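Long-range contacts in flocculation protein FLO11 (Saccharomyces cerevisiae, PDB 4UYT), which mediates homotypic cell-cell adhesion in yeast flocculation and contributes to substrate adhesion, invasive and pseudohyphal growth and biofilms, here through its N-terminal Flo11 domain: residues N28-T33 with G55-D60; I59-L64 with D92-F97; I121-L126 with T142-S147. All blocks are in the same frame, centred on the assembly; numbering follows the deposited sequence. Where two conformers were deposited one is given.

Contact 1 of 3, residues N28-T33 with G55-D60; sequences NIMQYT and GKENID
Met30 and Ile59 meet tip to tip, CE of the thioether 3.7 Å from Ile59 CD1. The Met30 chain is extended through CG and SD and then turns at its last bond (chi3 72°), which swings CE in over the Gly55-Lys56 backbone, 3.8 Å from Gly55 CA. The sulfur takes a weak hydrogen bond from Glu57 N, 3.5 Å from N to SD. A firmer grip comes from the main chain: Lys56 N donates to Gln31 O at 2.8 Å, approaching almost head-on to the carbonyl (C=O...N 167°). Beside it the buried Tyr32 ring lies against the glycine backbone, CD2 3.6 Å from Gly55 CA, while its OH is hydrogen-bonded to Tyr125 OH. Packing is close where Met30 CE and the Tyr32 ring cover Gly55; Ile59 CD1 adds to it by meeting the methionine methyl. The other side is looser and faces solvent. There the exposed Lys56 runs alongside Gln31, both chains pointing the same way, yet Gln31 OE1 and Lys56 NZ stay 3.7 Å apart; the Gln31 amide instead binds Asp25 through NE2. Of the Glu57 side chain, CB alone approaches the sulfur, and the carboxylate leads away. Tyr32 and Gly55 form a non-hydrogen-bonded antiparallel pair, where strand 32-43 begins and strand 46-55 ends. The contact is thus the open end of a long beta hairpin, two neighbouring strands of one sheet in a fibronectin type III-like domain.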
loop_
_atom_site.group_PDB
_atom_site.type_symbol
_atom_site.label_atom_id
_atom_site.label_comp_id
_atom_site.label_asym_id
_atom_site.label_seq_id
_atom_site.Cartn_x
_atom_site.Cartn_y
_atom_site.Cartn_z
ATOM N N ASN A 28 -18.614 -2.712 1.230
ATOM C CA ASN A 28 -18.978 -2.667 -0.176
ATOM C C ASN A 28 -17.884 -2.062 -1.058
ATOM O O ASN A 28 -18.160 -1.424 -2.064
ATOM C CB ASN A 28 -20.301 -1.911 -0.349
ATOM C CG ASN A 28 -20.883 -2.074 -1.728
ATOM O OD1 ASN A 28 -20.836 -3.149 -2.323
ATOM N ND2 ASN A 28 -21.449 -0.997 -2.243
ATOM N N ILE A 29 -16.632 -2.269 -0.671
ATOM C CA ILE A 29 -15.488 -1.851 -1.481
ATOM C C ILE A 29 -15.049 -3.039 -2.324
ATOM O O ILE A 29 -14.933 -4.157 -1.821
ATOM C CB ILE A 29 -14.290 -1.374 -0.613
ATOM C CG1 ILE A 29 -14.683 -0.164 0.243
ATOM C CG2 ILE A 29 -13.097 -0.982 -1.479
ATOM C CD1 ILE A 29 -13.746 0.094 1.400
ATOM N N MET A 30 -14.773 -2.811 -3.601
ATOM C CA MET A 30 -14.214 -3.874 -4.441
ATOM C C MET A 30 -12.924 -4.381 -3.829
ATOM O O MET A 30 -12.138 -3.614 -3.279
ATOM C CB MET A 30 -13.939 -3.356 -5.849
ATOM C CG MET A 30 -13.409 -4.419 -6.805
ATOM S SD MET A 30 -13.012 -3.777 -8.435
ATOM C CE MET A 30 -11.531 -2.844 -8.066
ATOM N N GLN A 31 -12.676 -5.669 -3.935
ATOM C CA GLN A 31 -11.448 -6.228 -3.417
ATOM C C GLN A 31 -10.216 -5.742 -4.175
ATOM O O GLN A 31 -10.171 -5.719 -5.399
ATOM C CB GLN A 31 -11.493 -7.731 -3.439
ATOM C CG GLN A 31 -12.509 -8.298 -2.453
ATOM C CD GLN A 31 -12.769 -9.763 -2.668
ATOM O OE1 GLN A 31 -12.055 -10.459 -3.418
ATOM N NE2 GLN A 31 -13.772 -10.259 -1.982
ATOM N N TYR A 32 -9.195 -5.376 -3.408
ATOM C CA TYR A 32 -7.841 -5.080 -3.916
ATOM C C TYR A 32 -6.861 -5.961 -3.146
ATOM O O TYR A 32 -7.132 -6.356 -2.017
ATOM C CB TYR A 32 -7.449 -3.614 -3.678
ATOM C CG TYR A 32 -8.225 -2.603 -4.468
ATOM C CD1 TYR A 32 -9.534 -2.273 -4.127
ATOM C CD2 TYR A 32 -7.615 -1.894 -5.518
ATOM C CE1 TYR A 32 -10.234 -1.312 -4.832
ATOM C CE2 TYR A 32 -8.316 -0.935 -6.227
ATOM C CZ TYR A 32 -9.628 -0.657 -5.881
ATOM O OH TYR A 32 -10.319 0.308 -6.574
ATOM N N THR A 33 -5.678 -6.138 -3.745
ATOM C CA THR A 33 -4.546 -6.749 -3.102
ATOM C C THR A 33 -3.348 -5.821 -3.175
ATOM O O THR A 33 -3.240 -4.968 -4.059
ATOM C CB THR A 33 -4.183 -8.111 -3.738
ATOM O OG1 THR A 33 -3.865 -7.920 -5.114
ATOM C CG2 THR A 33 -5.334 -9.123 -3.592
ATOM N N GLY A 55 -6.674 -4.317 -8.310
ATOM C CA GLY A 55 -8.095 -4.437 -8.052
ATOM C C GLY A 55 -8.672 -5.687 -8.717
ATOM O O GLY A 55 -8.150 -6.149 -9.733
ATOM N N LYS A 56 -9.761 -6.216 -8.170
ATOM C CA LYS A 56 -10.347 -7.445 -8.702
ATOM C C LYS A 56 -10.793 -7.296 -10.153
ATOM O O LYS A 56 -10.602 -8.196 -10.977
ATOM C CB LYS A 56 -11.538 -7.885 -7.833
ATOM C CG LYS A 56 -12.092 -9.253 -8.197
ATOM C CD LYS A 56 -12.873 -9.914 -7.069
ATOM C CE LYS A 56 -13.372 -11.300 -7.452
ATOM N NZ LYS A 56 -13.793 -12.066 -6.241
ATOM N N GLU A 57 -11.415 -6.157 -10.435
ATOM C CA GLU A 57 -11.824 -5.795 -11.775
ATOM C C GLU A 57 -11.083 -4.554 -12.213
ATOM O O GLU A 57 -10.615 -3.755 -11.389
ATOM C CB GLU A 57 -13.326 -5.502 -11.812
ATOM C CG GLU A 57 -14.222 -6.619 -11.281
ATOM C CD GLU A 57 -14.159 -7.895 -12.105
ATOM O OE1 GLU A 57 -13.830 -7.826 -13.307
ATOM O OE2 GLU A 57 -14.461 -8.975 -11.552
ATOM N N ASN A 58 -10.990 -4.396 -13.526
ATOM C CA ASN A 58 -10.309 -3.251 -14.088
ATOM C C ASN A 58 -11.230 -2.037 -14.071
ATOM O O ASN A 58 -12.340 -2.089 -14.594
ATOM C CB ASN A 58 -9.868 -3.541 -15.523
ATOM C CG ASN A 58 -8.989 -2.442 -16.073
ATOM O OD1 ASN A 58 -8.003 -2.084 -15.458
ATOM N ND2 ASN A 58 -9.366 -1.871 -17.209
ATOM N N ILE A 59 -10.758 -0.940 -13.477
ATOM C CA ILE A 59 -11.469 0.331 -13.443
ATOM C C ILE A 59 -10.647 1.351 -14.219
ATOM O O ILE A 59 -9.506 1.651 -13.887
ATOM C CB ILE A 59 -11.726 0.812 -12.006
ATOM C CG1 ILE A 59 -12.560 -0.223 -11.267
ATOM C CG2 ILE A 59 -12.385 2.188 -12.013
ATOM C CD1 ILE A 59 -12.821 0.133 -9.817
ATOM N N ASP A 60 -11.261 1.873 -15.269
ATOM C CA ASP A 60 -10.598 2.841 -16.111
ATOM C C ASP A 60 -10.154 4.072 -15.336
ATOM O O ASP A 60 -10.849 4.538 -14.428
ATOM C CB ASP A 60 -11.518 3.283 -17.245
ATOM C CG ASP A 60 -10.770 4.037 -18.327
ATOM O OD1 ASP A 60 -10.262 3.374 -19.255
ATOM O OD2 ASP A 60 -10.667 5.281 -18.249
#

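Contact 2 of 3, residues I59-L64 with D92-F97; sequences IDLKYL and DNPTDF
The pyrrolidine ring of Pro94 lies against the 59-64 loop, its CD 3.4 Å from Ile59 O and its CB 4.0 Å from Leu64 CD2, the proline and leucine sliding past each other in opposite directions. Leu61 crosses the same ring obliquely, with CD1 next to CD. Two donors on OD1, with Asn58 OD1 at ND2, fix the rotation of the Asn93 carboxamide: Thr95 OG1 comes in the carbonyl plane, on a lone pair, whereas Thr95 N stands above that plane. The aromatic rings meet neighbours within their own segments. Lys62 CG lies over one face of Tyr63, toward the rim, and Asp60 N at the ring's edge, in plane, while Pro94 O meets the edge of Phe97. Both segments are turns that lead into strands of different sheets. Asn93 to Asp96 is a type I beta turn, opened by the Asn93 Asx turn, and runs into strand 96-104; Asp60 makes a second Asx turn, OD2 accepting from Lys62 N at 2.9 Å, at the start of the 3-10 segment before strand 64-70. The two turns thus meet where one sheet passes to the other, and Tyr125 packs against Pro94, Leu64 and Ile59. The direct polar link across is Ile59 N to Thr95 OG1, 3.0 Å and nearly straight (N-H...O 169°). With chi1 at 56°, Thr95 OG1 sits between its own backbone N and carbonyl carbon, a position from which it accepts this bond and donates to Asn93 OD1, and CG2 is left to pack on Ile59 CB at 3.6 Å. A water bridges the backbones, accepting from Leu61 N and donating to Asp92 O at 2.8 Å.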
loop_
_atom_site.group_PDB
_atom_site.type_symbol
_atom_site.label_atom_id
_atom_site.label_comp_id
_atom_site.label_asym_id
_atom_site.label_seq_id
_atom_site.Cartn_x
_atom_site.Cartn_y
_atom_site.Cartn_z
ATOM N N ILE A 59 -10.758 -0.940 -13.477
ATOM C CA ILE A 59 -11.469 0.331 -13.443
ATOM C C ILE A 59 -10.647 1.351 -14.219
ATOM O O ILE A 59 -9.506 1.651 -13.887
ATOM C CB ILE A 59 -11.726 0.812 -12.006
ATOM C CG1 ILE A 59 -12.560 -0.223 -11.267
ATOM C CG2 ILE A 59 -12.385 2.188 -12.013
ATOM C CD1 ILE A 59 -12.821 0.133 -9.817
ATOM N N ASP A 60 -11.261 1.873 -15.269
ATOM C CA ASP A 60 -10.598 2.841 -16.111
ATOM C C ASP A 60 -10.154 4.072 -15.336
ATOM O O ASP A 60 -10.849 4.538 -14.428
ATOM C CB ASP A 60 -11.518 3.283 -17.245
ATOM C CG ASP A 60 -10.770 4.037 -18.327
ATOM O OD1 ASP A 60 -10.262 3.374 -19.255
ATOM O OD2 ASP A 60 -10.667 5.281 -18.249
ATOM N N LEU A 61 -9.008 4.622 -15.728
ATOM C CA LEU A 61 -8.474 5.818 -15.084
ATOM C C LEU A 61 -9.463 6.997 -15.060
ATOM O O LEU A 61 -9.396 7.839 -14.178
ATOM C CB LEU A 61 -7.166 6.243 -15.765
ATOM C CG LEU A 61 -6.378 7.379 -15.094
ATOM C CD1 LEU A 61 -5.927 7.006 -13.691
ATOM C CD2 LEU A 61 -5.173 7.793 -15.938
ATOM N N LYS A 62 -10.381 7.055 -16.023
ATOM C CA LYS A 62 -11.290 8.187 -16.110
ATOM C C LYS A 62 -12.172 8.327 -14.876
ATOM O O LYS A 62 -12.634 9.430 -14.557
ATOM C CB LYS A 62 -12.157 8.098 -17.369
ATOM C CG LYS A 62 -13.279 7.082 -17.290
ATOM C CD LYS A 62 -13.915 6.849 -18.644
ATOM C CE LYS A 62 -15.114 5.934 -18.519
ATOM N NZ LYS A 62 -15.670 5.612 -19.862
ATOM N N TYR A 63 -12.407 7.225 -14.169
ATOM C CA TYR A 63 -13.243 7.272 -12.971
ATOM C C TYR A 63 -12.529 7.864 -11.751
ATOM O O TYR A 63 -13.173 8.174 -10.757
ATOM C CB TYR A 63 -13.728 5.871 -12.615
ATOM C CG TYR A 63 -14.623 5.209 -13.636
ATOM C CD1 TYR A 63 -15.959 5.575 -13.757
ATOM C CD2 TYR A 63 -14.132 4.232 -14.485
ATOM C CE1 TYR A 63 -16.785 4.973 -14.688
ATOM C CE2 TYR A 63 -14.947 3.629 -15.424
ATOM C CZ TYR A 63 -16.273 4.004 -15.517
ATOM O OH TYR A 63 -17.072 3.397 -16.455
ATOM N N LEU A 64 -11.204 7.980 -11.828
ATOM C CA LEU A 64 -10.387 8.396 -10.690
ATOM C C LEU A 64 -10.238 9.912 -10.564
ATOM O O LEU A 64 -9.908 10.598 -11.524
ATOM C CB LEU A 64 -9.009 7.765 -10.811
ATOM C CG LEU A 64 -8.098 7.933 -9.590
ATOM C CD1 LEU A 64 -8.601 7.117 -8.407
ATOM C CD2 LEU A 64 -6.684 7.527 -9.944
ATOM N N ASP A 92 -1.241 5.090 -14.060
ATOM C CA ASP A 92 -2.211 5.100 -15.140
ATOM C C ASP A 92 -3.354 4.124 -15.013
ATOM O O ASP A 92 -4.198 4.080 -15.895
ATOM C CB ASP A 92 -1.521 4.938 -16.501
ATOM C CG ASP A 92 -0.871 3.588 -16.693
ATOM O OD1 ASP A 92 -1.013 2.679 -15.844
ATOM O OD2 ASP A 92 -0.214 3.429 -17.746
ATOM N N ASN A 93 -3.421 3.369 -13.923
ATOM C CA ASN A 93 -4.492 2.382 -13.747
ATOM C C ASN A 93 -4.687 2.231 -12.240
ATOM O O ASN A 93 -3.831 1.681 -11.596
ATOM C CB ASN A 93 -4.120 1.057 -14.404
ATOM C CG ASN A 93 -5.208 0.028 -14.274
ATOM O OD1 ASN A 93 -6.124 0.163 -13.446
ATOM N ND2 ASN A 93 -5.112 -1.026 -15.082
ATOM N N PRO A 94 -5.806 2.723 -11.683
ATOM C CA PRO A 94 -5.993 2.672 -10.229
ATOM C C PRO A 94 -6.244 1.247 -9.738
ATOM O O PRO A 94 -6.291 1.037 -8.537
ATOM C CB PRO A 94 -7.214 3.568 -10.003
ATOM C CG PRO A 94 -7.986 3.437 -11.272
ATOM C CD PRO A 94 -6.959 3.329 -12.368
ATOM N N THR A 95 -6.431 0.301 -10.660
ATOM C CA THR A 95 -6.614 -1.098 -10.326
ATOM C C THR A 95 -5.421 -1.969 -10.745
ATOM O O THR A 95 -5.502 -3.182 -10.625
ATOM C CB THR A 95 -7.951 -1.643 -10.876
ATOM O OG1 THR A 95 -8.050 -1.448 -12.289
ATOM C CG2 THR A 95 -9.093 -0.945 -10.189
ATOM N N ASP A 96 -4.304 -1.359 -11.153
ATOM C CA ASP A 96 -3.067 -2.103 -11.361
ATOM C C ASP A 96 -1.945 -1.080 -11.405
ATOM O O ASP A 96 -1.646 -0.509 -12.457
ATOM C CB ASP A 96 -3.088 -2.962 -12.635
ATOM C CG ASP A 96 -1.956 -3.961 -12.679
ATOM O OD1 ASP A 96 -0.943 -3.724 -12.002
ATOM O OD2 ASP A 96 -2.101 -4.975 -13.374
ATOM N N PHE A 97 -1.353 -0.792 -10.256
ATOM C CA PHE A 97 -0.332 0.242 -10.174
ATOM C C PHE A 97 0.760 -0.152 -9.237
ATOM O O PHE A 97 0.608 -1.022 -8.393
ATOM C CB PHE A 97 -0.922 1.607 -9.779
ATOM C CG PHE A 97 -1.506 1.696 -8.383
ATOM C CD1 PHE A 97 -0.722 2.047 -7.295
ATOM C CD2 PHE A 97 -2.877 1.450 -8.150
ATOM C CE1 PHE A 97 -1.277 2.164 -6.030
ATOM C CE2 PHE A 97 -3.433 1.560 -6.877
ATOM C CZ PHE A 97 -2.612 1.923 -5.825
HETATM O O HOH W 1 -6.534 2.840 -16.913
#

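Contact 3 of 3, residues I121-L126 with T142-S147; sequences IQFEYL and TSFDLS
Strands 121-125 and 143-147 run antiparallel at 161°, their axes 4.7 Å apart, joined by paired hydrogen bonds at Ile121-Leu146 and Phe123-Phe144 and by Tyr125 N to Thr142 O at 2.8 Å. Between these pairs, Asp145 CA and Ser143 CA make CA-H...O contacts with the oxygens of Ile121 and Phe123. On the buried face the aromatic side chains carry the packing. The rings of Phe123 and Phe144 are nearly parallel, with planes at 20°, but are displaced along each other until little of one ring covers the other; CD1 of Phe123 and CE1 of Phe144 come to 3.4 Å. The offset puts Phe123 CB over the face of the Phe144 ring, 3.9 Å from its centroid, a CH-pi contact. Phe144 gets there by a first torsion of 56° that holds CG between its backbone N and carbonyl carbon, bringing the ring toward the neighbouring strand. Tyr125 offers its edge, in plane, to Thr142 O and to Phe144 CZ and CE2, its own CE2 3.9 Å from Phe144 CZ; its hydroxyl goes to Tyr32. Leu146 CD1 approaches Phe123 CE1 obliquely, 3.9 Å away. The opposite face, with Gln122, Glu124, Ser143 and Asp145, is more polar. Gln122 and Asp145 lie side by side, and a water donates to both Gln122 OE1 and Asp145 OD2. At the strand end another water donates to Tyr125 O, 2.7 Å away, and accepts from Thr142 OG1 and Ser143 OG. Strand 143-147 is the outermost strand of this five-stranded antiparallel sheet, and strand 120-125 pairs on its far side with 64-70: an edge-strand pair with an apolar, buried face and a polar face bearing ordered waters, as in the beta sandwich of fibronectin type III-like domains.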
loop_
_atom_site.group_PDB
_atom_site.type_symbol
_atom_site.label_atom_id
_atom_site.label_comp_id
_atom_site.label_asym_id
_atom_site.label_seq_id
_atom_site.Cartn_x
_atom_site.Cartn_y
_atom_site.Cartn_z
ATOM N N ILE A 121 -4.034 3.761 1.787
ATOM C CA ILE A 121 -4.154 4.285 0.450
ATOM C C ILE A 121 -5.566 4.844 0.311
ATOM O O ILE A 121 -6.549 4.107 0.498
ATOM C CB ILE A 121 -3.838 3.230 -0.624
ATOM C CG1 ILE A 121 -2.468 2.579 -0.365
ATOM C CG2 ILE A 121 -3.893 3.885 -1.998
ATOM C CD1 ILE A 121 -2.050 1.581 -1.419
ATOM N N GLN A 122 -5.641 6.141 0.010
ATOM C CA GLN A 122 -6.899 6.859 -0.058
ATOM C C GLN A 122 -7.270 6.990 -1.522
ATOM O O GLN A 122 -6.570 7.644 -2.306
ATOM C CB GLN A 122 -6.738 8.225 0.600
ATOM C CG GLN A 122 -7.961 9.114 0.592
ATOM C CD GLN A 122 -7.625 10.513 1.076
ATOM O OE1 GLN A 122 -7.109 10.694 2.168
ATOM N NE2 GLN A 122 -7.879 11.499 0.240
ATOM N N PHE A 123 -8.413 6.385 -1.861
ATOM C CA PHE A 123 -8.965 6.430 -3.204
ATOM C C PHE A 123 -10.164 7.381 -3.213
ATOM O O PHE A 123 -11.034 7.313 -2.337
ATOM C CB PHE A 123 -9.508 5.060 -3.599
ATOM C CG PHE A 123 -8.467 3.990 -3.854
ATOM C CD1 PHE A 123 -7.812 3.368 -2.802
ATOM C CD2 PHE A 123 -8.204 3.552 -5.142
ATOM C CE1 PHE A 123 -6.882 2.370 -3.047
ATOM C CE2 PHE A 123 -7.309 2.524 -5.389
ATOM C CZ PHE A 123 -6.659 1.924 -4.340
ATOM N N GLU A 124 -10.235 8.213 -4.238
ATOM C CA GLU A 124 -11.438 8.988 -4.501
ATOM C C GLU A 124 -11.771 8.795 -5.961
ATOM O O GLU A 124 -11.097 9.329 -6.842
ATOM C CB GLU A 124 -11.239 10.485 -4.206
ATOM C CG GLU A 124 -11.016 10.829 -2.747
ATOM C CD GLU A 124 -10.822 12.324 -2.497
ATOM O OE1 GLU A 124 -10.853 13.137 -3.449
ATOM O OE2 GLU A 124 -10.623 12.689 -1.322
ATOM N N TYR A 125 -12.861 8.072 -6.202
ATOM C CA TYR A 125 -13.437 7.942 -7.519
ATOM C C TYR A 125 -14.683 8.816 -7.631
ATOM O O TYR A 125 -15.352 9.124 -6.642
ATOM C CB TYR A 125 -13.853 6.497 -7.770
ATOM C CG TYR A 125 -12.733 5.473 -7.846
ATOM C CD1 TYR A 125 -12.075 5.237 -9.049
ATOM C CD2 TYR A 125 -12.421 4.652 -6.763
ATOM C CE1 TYR A 125 -11.094 4.260 -9.171
ATOM C CE2 TYR A 125 -11.457 3.661 -6.880
ATOM C CZ TYR A 125 -10.794 3.456 -8.084
ATOM O OH TYR A 125 -9.857 2.455 -8.262
ATOM N N LEU A 126 -14.985 9.221 -8.852
ATOM C CA LEU A 126 -16.244 9.909 -9.152
ATOM C C LEU A 126 -16.394 11.255 -8.449
ATOM O O LEU A 126 -17.515 11.715 -8.245
ATOM C CB LEU A 126 -17.472 9.033 -8.810
ATOM C CG LEU A 126 -17.714 7.731 -9.572
ATOM C CD1 LEU A 126 -19.133 7.252 -9.301
ATOM C CD2 LEU A 126 -17.504 7.893 -11.071
ATOM N N THR A 142 -17.178 4.479 -3.549
ATOM C CA THR A 142 -16.352 5.293 -4.428
ATOM C C THR A 142 -15.208 6.065 -3.777
ATOM O O THR A 142 -14.238 6.363 -4.450
ATOM C CB THR A 142 -17.216 6.282 -5.222
ATOM O OG1 THR A 142 -18.013 7.046 -4.307
ATOM C CG2 THR A 142 -18.130 5.549 -6.189
ATOM N N SER A 143 -15.337 6.398 -2.496
ATOM C CA SER A 143 -14.261 7.020 -1.736
ATOM C C SER A 143 -14.006 6.162 -0.515
ATOM O O SER A 143 -14.923 5.861 0.253
ATOM C CB SER A 143 -14.617 8.448 -1.314
ATOM O OG SER A 143 -14.490 9.360 -2.400
ATOM N N PHE A 144 -12.767 5.758 -0.329
ATOM C CA PHE A 144 -12.420 4.852 0.742
ATOM C C PHE A 144 -10.923 4.847 0.940
ATOM O O PHE A 144 -10.150 5.277 0.077
ATOM C CB PHE A 144 -12.922 3.432 0.415
ATOM C CG PHE A 144 -12.414 2.885 -0.905
ATOM C CD1 PHE A 144 -11.194 2.207 -1.002
ATOM C CD2 PHE A 144 -13.154 3.039 -2.060
ATOM C CE1 PHE A 144 -10.730 1.725 -2.227
ATOM C CE2 PHE A 144 -12.708 2.548 -3.269
ATOM C CZ PHE A 144 -11.485 1.904 -3.363
ATOM N N ASP A 145 -10.547 4.366 2.110
ATOM C CA ASP A 145 -9.151 4.173 2.466
ATOM C C ASP A 145 -8.930 2.690 2.667
ATOM O O ASP A 145 -9.756 2.043 3.317
ATOM C CB ASP A 145 -8.823 4.879 3.780
ATOM C CG ASP A 145 -8.878 6.391 3.690
ATOM O OD1 ASP A 145 -8.936 6.965 2.588
ATOM O OD2 ASP A 145 -8.817 7.012 4.763
ATOM N N LEU A 146 -7.843 2.147 2.143
ATOM C CA LEU A 146 -7.422 0.766 2.345
ATOM C C LEU A 146 -6.155 0.788 3.171
ATOM O O LEU A 146 -5.181 1.462 2.829
ATOM C CB LEU A 146 -7.162 0.069 1.031
ATOM C CG LEU A 146 -8.379 -0.029 0.117
ATOM C CD1 LEU A 146 -8.012 -0.800 -1.143
ATOM C CD2 LEU A 146 -9.594 -0.639 0.804
ATOM N N SER A 147 -6.168 0.024 4.247
ATOM C CA SER A 147 -5.081 0.041 5.194
ATOM C C SER A 147 -4.265 -1.247 5.183
ATOM O O SER A 147 -4.797 -2.321 4.919
ATOM C CB SER A 147 -5.634 0.263 6.585
ATOM O OG SER A 147 -6.451 -0.827 6.935
HETATM O O HOH W 2 -8.407 9.606 4.057
HETATM O O HOH W 3 -16.454 9.288 -4.163
#

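The three contacts crowd one end of the domain, their centres 10 Å (contacts 1 and 2), 11 Å (1 and 3) and 12 Å (2 and 3) apart. Contacts 1 and 2 share Ile59 and Asp60 along the chain, and Gly55 N lies 2.8 Å from Thr95 O, a backbone bond that ties strand 46-55 to the turn of contact 2. Contact 3 belongs to the facing sheet. It meets contact 1 through Tyr32 OH and Tyr125 OH, 2.8 Å apart, and contact 2 through Leu126 N and Tyr63 O, also 2.8 Å apart. No sodium ion adjoins contacts 2 and 3: the Leu64 side chain is about 14 Å from one and that of Gln122 about 12 Å.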